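Local atomic coordinates of phosphonate monoester hydrolase (PDB entry 4UPK), a protein that belongs to the sulfatase family of the alkaline phosphatase clan, hydrolases built round a central mixed beta sheet packed between helices. Residues V36-I41 with S88-Q93; R63-D68 with G335-T340; V343-H348 with I392-T397; L372-P377 with R413-F418. All coordinates share one frame; numbering follows the deposited sequence.

Contact 1: V36-I41 with S88-Q93; sequences VLFIII and SILTGQ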
loop_
_atom_site.group_PDB
_atom_site.type_symbol
_atom_site.label_atom_id
_atom_site.label_comp_id
_atom_site.label_asym_id
_atom_site.label_seq_id
_atom_site.Cartn_x
_atom_site.Cartn_y
_atom_site.Cartn_z
ATOM N N VAL A 36 -16.429 20.784 16.004
ATOM C CA VAL A 36 -17.452 19.809 15.653
ATOM C C VAL A 36 -17.712 18.889 16.851
ATOM O O VAL A 36 -16.804 18.214 17.331
ATOM C CB VAL A 36 -17.207 19.041 14.315
ATOM C CG1 VAL A 36 -18.376 18.093 14.009
ATOM C CG2 VAL A 36 -16.994 20.011 13.151
ATOM N N LEU A 37 -18.950 18.903 17.348
ATOM C CA LEU A 37 -19.380 18.047 18.445
ATOM C C LEU A 37 -20.433 17.113 17.893
ATOM O O LEU A 37 -21.563 17.523 17.615
ATOM C CB LEU A 37 -19.889 18.830 19.682
ATOM C CG LEU A 37 -20.443 17.964 20.863
ATOM C CD1 LEU A 37 -19.375 17.033 21.444
ATOM C CD2 LEU A 37 -21.034 18.814 21.936
ATOM N N PHE A 38 -20.040 15.853 17.713
ATOM C CA PHE A 38 -20.883 14.812 17.155
ATOM C C PHE A 38 -21.248 13.786 18.229
ATOM O O PHE A 38 -20.410 12.960 18.623
ATOM C CB PHE A 38 -20.171 14.171 15.947
ATOM C CG PHE A 38 -20.974 13.237 15.069
ATOM C CD1 PHE A 38 -22.357 13.119 15.221
ATOM C CD2 PHE A 38 -20.357 12.516 14.056
ATOM C CE1 PHE A 38 -23.096 12.261 14.406
ATOM C CE2 PHE A 38 -21.095 11.656 13.245
ATOM C CZ PHE A 38 -22.464 11.551 13.414
ATOM N N ILE A 39 -22.512 13.873 18.733
ATOM C CA ILE A 39 -23.018 12.940 19.747
ATOM C C ILE A 39 -23.980 11.963 19.088
ATOM O O ILE A 39 -24.905 12.389 18.388
ATOM C CB ILE A 39 -23.674 13.589 21.024
ATOM C CG1 ILE A 39 -22.767 14.629 21.681
ATOM C CG2 ILE A 39 -24.128 12.491 22.066
ATOM C CD1 ILE A 39 -23.479 15.433 22.806
ATOM N N ILE A 40 -23.775 10.659 19.376
ATOM C CA ILE A 40 -24.612 9.559 18.931
ATOM C C ILE A 40 -25.044 8.755 20.160
ATOM O O ILE A 40 -24.202 8.193 20.878
ATOM C CB ILE A 40 -23.956 8.656 17.814
ATOM C CG1 ILE A 40 -23.603 9.478 16.553
ATOM C CG2 ILE A 40 -24.873 7.447 17.469
ATOM C CD1 ILE A 40 -22.874 8.722 15.472
ATOM N N ILE A 41 -26.363 8.726 20.397
ATOM C CA ILE A 41 -26.979 7.967 21.479
ATOM C C ILE A 41 -27.379 6.641 20.808
ATOM O O ILE A 41 -27.967 6.665 19.737
ATOM C CB ILE A 41 -28.211 8.717 22.102
ATOM C CG1 ILE A 41 -27.820 10.091 22.676
ATOM C CG2 ILE A 41 -28.909 7.869 23.190
ATOM C CD1 ILE A 41 -29.031 11.061 22.894
ATOM N N SER A 88 -22.586 3.192 7.911
ATOM C CA SER A 88 -23.325 4.121 7.042
ATOM C C SER A 88 -23.226 5.569 7.484
ATOM O O SER A 88 -23.059 6.442 6.646
ATOM C CB SER A 88 -24.797 3.708 6.976
ATOM O OG SER A 88 -25.013 2.655 6.054
ATOM N N ILE A 89 -23.373 5.831 8.785
ATOM C CA ILE A 89 -23.277 7.162 9.403
ATOM C C ILE A 89 -21.863 7.731 9.247
ATOM O O ILE A 89 -21.695 8.899 8.849
ATOM C CB ILE A 89 -23.748 7.097 10.889
ATOM C CG1 ILE A 89 -25.280 6.923 10.943
ATOM C CG2 ILE A 89 -23.293 8.325 11.718
ATOM C CD1 ILE A 89 -25.913 6.436 12.353
ATOM N N LEU A 90 -20.851 6.897 9.566
ATOM C CA LEU A 90 -19.457 7.312 9.506
ATOM C C LEU A 90 -18.847 7.369 8.114
ATOM O O LEU A 90 -17.845 8.060 7.945
ATOM C CB LEU A 90 -18.580 6.504 10.472
ATOM C CG LEU A 90 -18.947 6.539 11.964
ATOM C CD1 LEU A 90 -18.159 5.505 12.743
ATOM C CD2 LEU A 90 -18.818 7.932 12.559
ATOM N N THR A 91 -19.431 6.669 7.120
ATOM C CA THR A 91 -18.933 6.682 5.721
ATOM C C THR A 91 -19.810 7.509 4.782
ATOM O O THR A 91 -19.341 7.875 3.706
ATOM C CB THR A 91 -18.753 5.268 5.124
ATOM O OG1 THR A 91 -20.029 4.636 4.974
ATOM C CG2 THR A 91 -17.770 4.394 5.905
ATOM N N GLY A 92 -21.063 7.772 5.162
ATOM C CA GLY A 92 -21.988 8.521 4.312
ATOM C C GLY A 92 -22.510 7.723 3.124
ATOM O O GLY A 92 -23.079 8.300 2.189
ATOM N N GLN A 93 -22.356 6.377 3.172
ATOM C CA GLN A 93 -22.774 5.457 2.104
ATOM C C GLN A 93 -23.856 4.493 2.564
ATOM O O GLN A 93 -23.897 4.120 3.734
ATOM C CB GLN A 93 -21.584 4.596 1.624
ATOM C CG GLN A 93 -20.361 5.349 1.149
ATOM C CD GLN A 93 -19.271 4.423 0.665
ATOM O OE1 GLN A 93 -19.494 3.267 0.311
ATOM N NE2 GLN A 93 -18.068 4.934 0.575
#

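Contact 2: R63-D68 with G335-T340; sequences RALAQD and GQYDDT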
loop_
_atom_site.group_PDB
_atom_site.type_symbol
_atom_site.label_atom_id
_atom_site.label_comp_id
_atom_site.label_asym_id
_atom_site.label_seq_id
_atom_site.Cartn_x
_atom_site.Cartn_y
_atom_site.Cartn_z
ATOM N N ARG A 63 -34.423 18.605 24.548
ATOM C CA ARG A 63 -35.556 19.447 24.133
ATOM C C ARG A 63 -35.182 20.934 24.161
ATOM O O ARG A 63 -35.680 21.700 23.333
ATOM C CB ARG A 63 -36.804 19.152 24.980
ATOM C CG ARG A 63 -37.498 17.870 24.554
ATOM C CD ARG A 63 -38.564 17.390 25.524
ATOM N NE ARG A 63 -38.943 16.003 25.241
ATOM C CZ ARG A 63 -39.468 15.158 26.125
ATOM N NH1 ARG A 63 -39.699 15.548 27.374
ATOM N NH2 ARG A 63 -39.757 13.916 25.770
ATOM N N ALA A 64 -34.261 21.334 25.069
ATOM C CA ALA A 64 -33.775 22.714 25.132
ATOM C C ALA A 64 -32.899 22.978 23.922
ATOM O O ALA A 64 -33.044 24.032 23.299
ATOM C CB ALA A 64 -33.000 22.967 26.427
ATOM N N LEU A 65 -32.037 21.994 23.541
ATOM C CA LEU A 65 -31.183 22.105 22.353
ATOM C C LEU A 65 -32.018 22.202 21.086
ATOM O O LEU A 65 -31.720 23.044 20.245
ATOM C CB LEU A 65 -30.163 20.961 22.264
ATOM C CG LEU A 65 -29.197 20.998 21.062
ATOM C CD1 LEU A 65 -28.124 22.110 21.226
ATOM C CD2 LEU A 65 -28.568 19.640 20.825
ATOM N N ALA A 66 -33.085 21.377 20.962
ATOM C CA ALA A 66 -34.008 21.396 19.815
ATOM C C ALA A 66 -34.674 22.786 19.682
ATOM O O ALA A 66 -34.822 23.295 18.567
ATOM C CB ALA A 66 -35.072 20.317 19.982
ATOM N N GLN A 67 -35.028 23.403 20.831
ATOM C CA GLN A 67 -35.629 24.738 20.910
ATOM C C GLN A 67 -34.668 25.843 20.421
ATOM O O GLN A 67 -35.121 26.870 19.916
ATOM C CB GLN A 67 -36.104 25.017 22.349
ATOM C CG GLN A 67 -37.563 25.452 22.458
ATOM C CD GLN A 67 -38.517 24.430 21.894
ATOM O OE1 GLN A 67 -38.726 23.364 22.478
ATOM N NE2 GLN A 67 -39.092 24.724 20.730
ATOM N N ASP A 68 -33.351 25.609 20.547
ATOM C CA ASP A 68 -32.316 26.539 20.126
ATOM C C ASP A 68 -31.625 26.082 18.821
ATOM O O ASP A 68 -30.566 26.604 18.460
ATOM C CB ASP A 68 -31.302 26.714 21.279
ATOM C CG ASP A 68 -30.363 27.890 21.131
ATOM O OD1 ASP A 68 -30.835 28.985 20.748
ATOM O OD2 ASP A 68 -29.151 27.713 21.388
ATOM N N GLY A 335 -17.355 29.513 26.353
ATOM C CA GLY A 335 -17.718 30.402 25.255
ATOM C C GLY A 335 -17.506 29.747 23.899
ATOM O O GLY A 335 -17.162 30.419 22.928
ATOM N N GLN A 336 -17.697 28.418 23.838
ATOM C CA GLN A 336 -17.503 27.613 22.634
ATOM C C GLN A 336 -18.816 27.121 22.014
ATOM O O GLN A 336 -18.777 26.555 20.938
ATOM C CB GLN A 336 -16.589 26.415 22.931
ATOM C CG GLN A 336 -15.125 26.771 23.211
ATOM C CD GLN A 336 -14.336 25.495 23.441
ATOM O OE1 GLN A 336 -13.575 25.048 22.576
ATOM N NE2 GLN A 336 -14.568 24.826 24.569
ATOM N N TYR A 337 -19.964 27.362 22.663
ATOM C CA TYR A 337 -21.280 26.944 22.200
ATOM C C TYR A 337 -21.711 27.550 20.856
ATOM O O TYR A 337 -22.161 26.809 19.978
ATOM C CB TYR A 337 -22.325 27.219 23.295
ATOM C CG TYR A 337 -23.744 26.816 22.962
ATOM C CD1 TYR A 337 -24.163 25.494 23.090
ATOM C CD2 TYR A 337 -24.694 27.770 22.599
ATOM C CE1 TYR A 337 -25.482 25.126 22.836
ATOM C CE2 TYR A 337 -26.018 27.414 22.345
ATOM C CZ TYR A 337 -26.407 26.091 22.468
ATOM O OH TYR A 337 -27.711 25.739 22.221
ATOM N N ASP A 338 -21.612 28.878 20.704
ATOM C CA ASP A 338 -22.031 29.568 19.472
ATOM C C ASP A 338 -21.138 29.275 18.265
ATOM O O ASP A 338 -21.650 29.291 17.158
ATOM C CB ASP A 338 -22.192 31.086 19.687
ATOM C CG ASP A 338 -23.096 31.508 20.835
ATOM O OD1 ASP A 338 -24.114 30.819 21.080
ATOM O OD2 ASP A 338 -22.837 32.574 21.428
ATOM N N ASP A 339 -19.839 28.948 18.481
ATOM C CA ASP A 339 -18.835 28.633 17.446
ATOM C C ASP A 339 -18.674 27.104 17.152
ATOM O O ASP A 339 -17.645 26.695 16.586
ATOM C CB ASP A 339 -17.458 29.221 17.860
ATOM C CG ASP A 339 -17.312 30.736 17.813
ATOM O OD1 ASP A 339 -18.220 31.417 17.264
ATOM O OD2 ASP A 339 -16.270 31.240 18.279
ATOM N N THR A 340 -19.677 26.272 17.543
ATOM C CA THR A 340 -19.624 24.809 17.381
ATOM C C THR A 340 -20.790 24.232 16.571
ATOM O O THR A 340 -21.958 24.540 16.833
ATOM C CB THR A 340 -19.509 24.132 18.771
ATOM O OG1 THR A 340 -18.348 24.637 19.418
ATOM C CG2 THR A 340 -19.424 22.584 18.719
#

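Contact 3: V343-H348 with I392-T397; sequences VVTADH and IDLMPT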
loop_
_atom_site.group_PDB
_atom_site.type_symbol
_atom_site.label_atom_id
_atom_site.label_comp_id
_atom_site.label_asym_id
_atom_site.label_seq_id
_atom_site.Cartn_x
_atom_site.Cartn_y
_atom_site.Cartn_z
ATOM N N VAL A 343 -24.070 18.120 16.456
ATOM C CA VAL A 343 -24.880 17.112 15.785
ATOM C C VAL A 343 -25.273 16.067 16.832
ATOM O O VAL A 343 -24.412 15.403 17.420
ATOM C CB VAL A 343 -24.233 16.450 14.530
ATOM C CG1 VAL A 343 -25.235 15.525 13.836
ATOM C CG2 VAL A 343 -23.685 17.478 13.544
ATOM N N VAL A 344 -26.583 15.951 17.080
ATOM C CA VAL A 344 -27.113 14.975 18.026
ATOM C C VAL A 344 -28.100 14.088 17.275
ATOM O O VAL A 344 -29.037 14.585 16.642
ATOM C CB VAL A 344 -27.703 15.569 19.340
ATOM C CG1 VAL A 344 -28.110 14.455 20.316
ATOM C CG2 VAL A 344 -26.710 16.512 20.012
ATOM N N THR A 345 -27.874 12.771 17.352
ATOM C CA THR A 345 -28.715 11.770 16.716
ATOM C C THR A 345 -28.648 10.435 17.488
ATOM O O THR A 345 -27.916 10.312 18.465
ATOM C CB THR A 345 -28.261 11.596 15.214
ATOM O OG1 THR A 345 -29.277 10.905 14.480
ATOM C CG2 THR A 345 -26.900 10.895 15.064
ATOM N N ALA A 346 -29.403 9.435 17.008
ATOM C CA ALA A 346 -29.335 8.046 17.431
ATOM C C ALA A 346 -28.949 7.251 16.181
ATOM O O ALA A 346 -29.271 7.672 15.068
ATOM C CB ALA A 346 -30.660 7.564 17.995
ATOM N N ASP A 347 -28.226 6.140 16.359
ATOM C CA ASP A 347 -27.778 5.265 15.276
ATOM C C ASP A 347 -28.944 4.492 14.612
ATOM O O ASP A 347 -29.019 4.402 13.392
ATOM C CB ASP A 347 -26.716 4.308 15.819
ATOM C CG ASP A 347 -26.094 3.449 14.765
ATOM O OD1 ASP A 347 -25.121 3.898 14.141
ATOM O OD2 ASP A 347 -26.568 2.319 14.576
ATOM N N HIS A 348 -29.841 3.962 15.429
ATOM C CA HIS A 348 -31.021 3.177 15.071
ATOM C C HIS A 348 -32.020 3.315 16.228
ATOM O O HIS A 348 -31.729 3.935 17.251
ATOM C CB HIS A 348 -30.658 1.670 14.872
ATOM C CG HIS A 348 -29.873 1.097 16.016
ATOM N ND1 HIS A 348 -28.496 1.055 15.986
ATOM C CD2 HIS A 348 -30.293 0.677 17.231
ATOM C CE1 HIS A 348 -28.118 0.629 17.180
ATOM N NE2 HIS A 348 -29.167 0.360 17.953
ATOM N N ILE A 392 -26.987 8.820 6.358
ATOM C CA ILE A 392 -25.862 9.054 5.449
ATOM C C ILE A 392 -25.651 10.538 5.119
ATOM O O ILE A 392 -24.620 10.891 4.567
ATOM C CB ILE A 392 -26.005 8.178 4.179
ATOM C CG1 ILE A 392 -27.320 8.489 3.413
ATOM C CG2 ILE A 392 -25.868 6.699 4.540
ATOM C CD1 ILE A 392 -27.344 8.018 1.982
ATOM N N ASP A 393 -26.625 11.402 5.485
ATOM C CA ASP A 393 -26.582 12.853 5.274
ATOM C C ASP A 393 -25.744 13.592 6.327
ATOM O O ASP A 393 -25.478 14.781 6.169
ATOM C CB ASP A 393 -28.012 13.428 5.275
ATOM C CG ASP A 393 -28.935 12.922 4.188
ATOM O OD1 ASP A 393 -28.425 12.344 3.181
ATOM O OD2 ASP A 393 -30.160 13.102 4.328
ATOM N N LEU A 394 -25.324 12.900 7.393
ATOM C CA LEU A 394 -24.576 13.536 8.479
ATOM C C LEU A 394 -23.120 13.857 8.126
ATOM O O LEU A 394 -22.706 15.009 8.266
ATOM C CB LEU A 394 -24.728 12.727 9.773
ATOM C CG LEU A 394 -25.931 13.050 10.679
ATOM C CD1 LEU A 394 -27.259 12.906 9.969
ATOM C CD2 LEU A 394 -25.947 12.127 11.866
ATOM N N MET A 395 -22.361 12.861 7.623
ATOM C CA MET A 395 -20.970 13.040 7.188
ATOM C C MET A 395 -20.850 14.217 6.175
ATOM O O MET A 395 -20.052 15.116 6.439
ATOM C CB MET A 395 -20.344 11.716 6.645
ATOM C CG MET A 395 -19.215 11.938 5.647
ATOM S SD MET A 395 -18.263 10.458 5.370
ATOM C CE MET A 395 -16.867 11.101 4.478
ATOM N N PRO A 396 -21.641 14.273 5.059
ATOM C CA PRO A 396 -21.506 15.406 4.126
ATOM C C PRO A 396 -21.875 16.769 4.712
ATOM O O PRO A 396 -21.316 17.773 4.275
ATOM C CB PRO A 396 -22.395 15.004 2.938
ATOM C CG PRO A 396 -23.372 14.061 3.504
ATOM C CD PRO A 396 -22.630 13.293 4.553
ATOM N N THR A 397 -22.761 16.815 5.728
ATOM C CA THR A 397 -23.137 18.056 6.407
ATOM C C THR A 397 -21.912 18.651 7.149
ATOM O O THR A 397 -21.635 19.849 7.030
ATOM C CB THR A 397 -24.321 17.815 7.331
ATOM O OG1 THR A 397 -25.395 17.234 6.594
ATOM C CG2 THR A 397 -24.804 19.094 8.021
#

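Contact 4: L372-P377 with R413-F418; sequences LIIRAP and RSLRPF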
loop_
_atom_site.group_PDB
_atom_site.type_symbol
_atom_site.label_atom_id
_atom_site.label_comp_id
_atom_site.label_asym_id
_atom_site.label_seq_id
_atom_site.Cartn_x
_atom_site.Cartn_y
_atom_site.Cartn_z
ATOM N N LEU A 372 -32.831 13.714 15.375
ATOM C CA LEU A 372 -31.741 14.463 14.785
ATOM C C LEU A 372 -31.879 15.952 15.091
ATOM O O LEU A 372 -32.872 16.579 14.718
ATOM C CB LEU A 372 -31.553 14.210 13.257
ATOM C CG LEU A 372 -30.439 15.036 12.567
ATOM C CD1 LEU A 372 -29.057 14.727 13.125
ATOM C CD2 LEU A 372 -30.432 14.817 11.097
ATOM N N ILE A 373 -30.874 16.500 15.796
ATOM C CA ILE A 373 -30.816 17.909 16.158
ATOM C C ILE A 373 -29.487 18.407 15.660
ATOM O O ILE A 373 -28.443 17.806 15.944
ATOM C CB ILE A 373 -31.004 18.219 17.689
ATOM C CG1 ILE A 373 -32.253 17.510 18.306
ATOM C CG2 ILE A 373 -31.052 19.743 17.938
ATOM C CD1 ILE A 373 -32.215 17.325 19.854
ATOM N N ILE A 374 -29.521 19.507 14.899
ATOM C CA ILE A 374 -28.309 20.119 14.407
ATOM C C ILE A 374 -28.304 21.592 14.771
ATOM O O ILE A 374 -29.218 22.331 14.403
ATOM C CB ILE A 374 -28.029 19.861 12.890
ATOM C CG1 ILE A 374 -27.917 18.331 12.582
ATOM C CG2 ILE A 374 -26.771 20.643 12.424
ATOM C CD1 ILE A 374 -27.720 17.944 11.067
ATOM N N ARG A 375 -27.268 22.012 15.506
ATOM C CA ARG A 375 -27.071 23.411 15.823
ATOM C C ARG A 375 -25.797 23.867 15.153
ATOM O O ARG A 375 -24.744 23.245 15.296
ATOM C CB ARG A 375 -26.997 23.688 17.332
ATOM C CG ARG A 375 -27.340 25.147 17.605
ATOM C CD ARG A 375 -27.048 25.588 19.007
ATOM N NE ARG A 375 -27.301 27.024 19.173
ATOM C CZ ARG A 375 -26.451 27.994 18.842
ATOM N NH1 ARG A 375 -25.276 27.701 18.296
ATOM N NH2 ARG A 375 -26.780 29.263 19.031
ATOM N N ALA A 376 -25.899 24.960 14.419
ATOM C CA ALA A 376 -24.769 25.560 13.743
ATOM C C ALA A 376 -24.866 27.059 13.946
ATOM O O ALA A 376 -25.985 27.582 13.933
ATOM C CB ALA A 376 -24.819 25.228 12.255
ATOM N N PRO A 377 -23.739 27.784 14.133
ATOM C CA PRO A 377 -23.832 29.262 14.227
ATOM C C PRO A 377 -24.589 29.846 13.029
ATOM O O PRO A 377 -24.288 29.507 11.882
ATOM C CB PRO A 377 -22.362 29.726 14.238
ATOM C CG PRO A 377 -21.549 28.538 13.842
ATOM C CD PRO A 377 -22.336 27.320 14.209
ATOM N N ARG A 413 -26.341 13.463 1.224
ATOM C CA ARG A 413 -26.321 14.854 0.805
ATOM C C ARG A 413 -26.353 15.773 2.027
ATOM O O ARG A 413 -27.048 15.492 3.007
ATOM C CB ARG A 413 -27.510 15.150 -0.125
ATOM C CG ARG A 413 -27.405 14.467 -1.491
ATOM C CD ARG A 413 -28.584 14.779 -2.392
ATOM N NE ARG A 413 -28.718 16.210 -2.682
ATOM C CZ ARG A 413 -29.745 16.744 -3.336
ATOM N NH1 ARG A 413 -30.718 15.973 -3.801
ATOM N NH2 ARG A 413 -29.811 18.051 -3.524
ATOM N N SER A 414 -25.589 16.867 1.962
ATOM C CA SER A 414 -25.503 17.871 3.021
ATOM C C SER A 414 -26.878 18.426 3.419
ATOM O O SER A 414 -27.692 18.784 2.559
ATOM C CB SER A 414 -24.582 19.008 2.592
ATOM O OG SER A 414 -24.452 19.991 3.606
ATOM N N LEU A 415 -27.118 18.500 4.736
ATOM C CA LEU A 415 -28.342 19.035 5.320
ATOM C C LEU A 415 -28.232 20.533 5.570
ATOM O O LEU A 415 -29.172 21.130 6.101
ATOM C CB LEU A 415 -28.663 18.311 6.636
ATOM C CG LEU A 415 -28.985 16.825 6.550
ATOM C CD1 LEU A 415 -29.276 16.273 7.925
ATOM C CD2 LEU A 415 -30.153 16.553 5.616
ATOM N N ARG A 416 -27.087 21.141 5.194
ATOM C CA ARG A 416 -26.811 22.564 5.366
ATOM C C ARG A 416 -27.909 23.502 4.834
ATOM O O ARG A 416 -28.291 24.382 5.608
ATOM C CB ARG A 416 -25.411 22.944 4.870
ATOM C CG ARG A 416 -24.771 24.040 5.693
ATOM C CD ARG A 416 -23.387 24.329 5.202
ATOM N NE ARG A 416 -22.883 25.584 5.744
ATOM C CZ ARG A 416 -21.696 26.097 5.444
ATOM N NH1 ARG A 416 -20.878 25.456 4.613
ATOM N NH2 ARG A 416 -21.310 27.249 5.977
ATOM N N PRO A 417 -28.503 23.327 3.611
ATOM C CA PRO A 417 -29.609 24.238 3.187
ATOM C C PRO A 417 -30.775 24.358 4.189
ATOM O O PRO A 417 -31.286 25.460 4.395
ATOM C CB PRO A 417 -30.083 23.633 1.850
ATOM C CG PRO A 417 -28.900 22.915 1.338
ATOM C CD PRO A 417 -28.205 22.344 2.544
ATOM N N PHE A 418 -31.157 23.236 4.830
ATOM C CA PHE A 418 -32.197 23.133 5.868
ATOM C C PHE A 418 -31.922 23.946 7.137
ATOM O O PHE A 418 -32.876 24.322 7.824
ATOM C CB PHE A 418 -32.399 21.659 6.280
ATOM C CG PHE A 418 -32.904 20.762 5.176
ATOM C CD1 PHE A 418 -34.252 20.756 4.823
ATOM C CD2 PHE A 418 -32.047 19.888 4.525
ATOM C CE1 PHE A 418 -34.731 19.887 3.844
ATOM C CE2 PHE A 418 -32.525 19.022 3.549
ATOM C CZ PHE A 418 -33.860 19.038 3.201
#

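Contact 1: V36-I41 with S88-Q93
Ile-89, near the end of helix 82-91, packs against Phe-38 and Ile-40 of strand 35-41, a helix-on-sheet contact within the alpha/beta core of a sulfatase-type fold. From CB the Ile-89 side chain splits into two arms. The short one, CG2, is trans to the backbone N (the other arm has chi1 -72°) and does all the touching across this contact. It lies 3.7 Å from CZ of Phe-38, meeting the ring at its edge and near its plane, and 3.8 Å from CD1 of Ile-40, whose side chain runs past that of Ile-89 in the opposite sense. The longer arm goes from CG1 to CD1 and packs on Asp-347. One helix residue later, Leu-90 brings its CD2 to a looser 4.4 Å from CE2 of Phe-38. The ring of Phe-38 also stacks with His-236 of the adjoining strand 234-239. Strand alternation sorts the neighbours: Phe-38 and Ile-40 face helix 82-91, whereas Leu-37 and Ile-41 pack on helix 303-333. No hydrogen bond joins the two segments. Polar bonds instead finish the helix, where Gly-92 takes a positive phi and its N reaches O of Ser-88 at 2.8 Å. Ser-88 OG, also bonded to His-98, donates to O of Gln-93 at 3.0 Å, lying in the carbonyl plane.

Contact 2: R63-D68 with G335-T340
Tyr-337 and Asp-68 are joined by a hydrogen bond that ties the C-terminal end of helix 60-67 to the connection between helix 303-333 and strand 340-346, a connection that opens with a Schellman motif at Gly-335 and continues as a type I beta turn from Tyr-337 to Thr-340. The phenol OH donates to OD2 of Asp-68 over 2.6 Å. OD2 receives it on its anti lone pair, the one directed away from the other carboxylate oxygen. The two flat groups are nearly coplanar, 7° apart, so OD2 lies at the ring edge and also comes within 3.3 Å of CE2 of Tyr-337. Beside this bond, Leu-65 approaches the ring obliquely, its CD1 3.8 Å from Tyr-337 OH and 4.3 Å from CE1. Both side chains of the polar pair leave their backbones with CG anti to N (chi1 -179° for Tyr-337, -166° for Asp-68), extended toward one another from opposite directions.

In the next shell, Arg-375 of strand 372-375 forms a salt bridge through NE with the same OD2, so this oxygen is gripped twice and its negative charge is probably stabilised. Lys-332 makes a cation-pi contact with the Tyr-337 ring, and Leu-65 is held against Ile-373 and Val-344 of the central sheet. At the outer margin a second carboxylate stands nearby without touching: OD1 of Asp-338 is 5.9 Å from OD2 of Asp-68 and makes a long, weak ion pair with NH2 of Arg-375.

Contact 3: V343-H348 with I392-T397
Leu-394 of helix 394-402 supplies the apolar contact with strand 340-346. Its CD2 methyl meets CG2 of Thr-345 at 3.6 Å, the two side chains reaching toward each other tip to tip, and lies 4.0 Å from CG1 of Val-343, which it crosses at a slant. Val-343 and Thr-345 are two apart on the strand and point to the same side, so one leucine branch packs on both. With chi1 of Thr-345 at -164°, OG1 is trans to the backbone N and the methyl is left to face the helix.

Hydrogen bonding runs elsewhere. Thr-345 OG1 is bonded to the carbonyl of Pro-371, which lets this buried threonine present carbon alone to Leu-394. Beyond the strand, ND1 of His-348 donates to OD2 of Asp-347 at 2.7 Å, using the oxygen's anti lone pair, with that oxygen 16° out of the imidazole plane.

Salt bridges hold the flanks: Asp-347 OD1 pairs with Arg-86 of helix 82-91, and Asp-393 OD1 with Arg-428, while its OD2 takes the backbone N of Glu-390. A helix laid over a central strand of the mixed sheet, parallel to 35-41 and antiparallel to 372-375, with an Asp-His sequence just past the strand's C-terminal end, fits the alpha/beta core of the alkaline phosphatase clan, whose members typically carry their active sites at that end of the sheet.

Contact 4: L372-P377 with R413-F418
Leu-415 points a single methyl, CD1, at two side chains of strand 372-375. The turn before helix 416-419 thus packs on the sulfatase-type core's central mixed sheet, where this strand is antiparallel to 70-76 and 340-346. Against Leu-372 the methyl comes tip to tip, with 3.7 Å between CD1 of Leu-415 and CD2 of Leu-372. Against Ile-374 the meeting is at about a right angle, CD1 of one facing CD1 of the other at 3.9 Å. The two strand residues lie on the same face of the sheet and their ends are neighbours, CD2 of Leu-372 being 4.1 Å from CD1 of Ile-374, so the leucine methyl sits across the pair. Leu-415 reaches this far because its chain is extended about the CB-CG bond, CD1 lying trans to CA (chi2 -180°).

The backbone that carries Leu-415 is fixed by polar bonds away from the strand. Ser-414 precedes the turn into helix 416-419, and its OG caps that turn by accepting from N of Arg-416, at 3.3 Å and an N-H...O angle of 160°. Asp-400 of helix 394-402 backs the cap, bonding Ser-414 OG through OD2 and making a salt bridge with Arg-416 through OD1. The amide of Leu-415 is itself bonded to Thr-397 OG1. Within the turn, the Phe-418 ring has CA of Leu-415 at its edge and packs edge-to-face with Trp-427. Only carbon atoms meet between strand and turn, so no directional bond sets their separation. Probably shape fit places the leucine tip, while the capping and charge network settles the direction from which it arrives.

From the N terminus, strand 35-41 opens contact 1 and helix 60-67 opens contact 2. Contact 1 closes first, at helix 82-91, and contact 2 much later, at the turn before strand 340-346, so their loops cross. Contacts 3 and 4 both come after contacts 1 and 2 and cross each other: strands 340-346 and 372-375 open them in turn, helices 394-402 and 416-419 close them in the same order. None is nested. Strand 340-346 lies between strands 35-41 and 372-375 in the central sheet, joining contacts 1, 3 and 4 through backbone hydrogen bonds. Contact 2, on the face opposite helix 394-402, is linked to 372-377 by the Asp-68 to Arg-375 salt bridge.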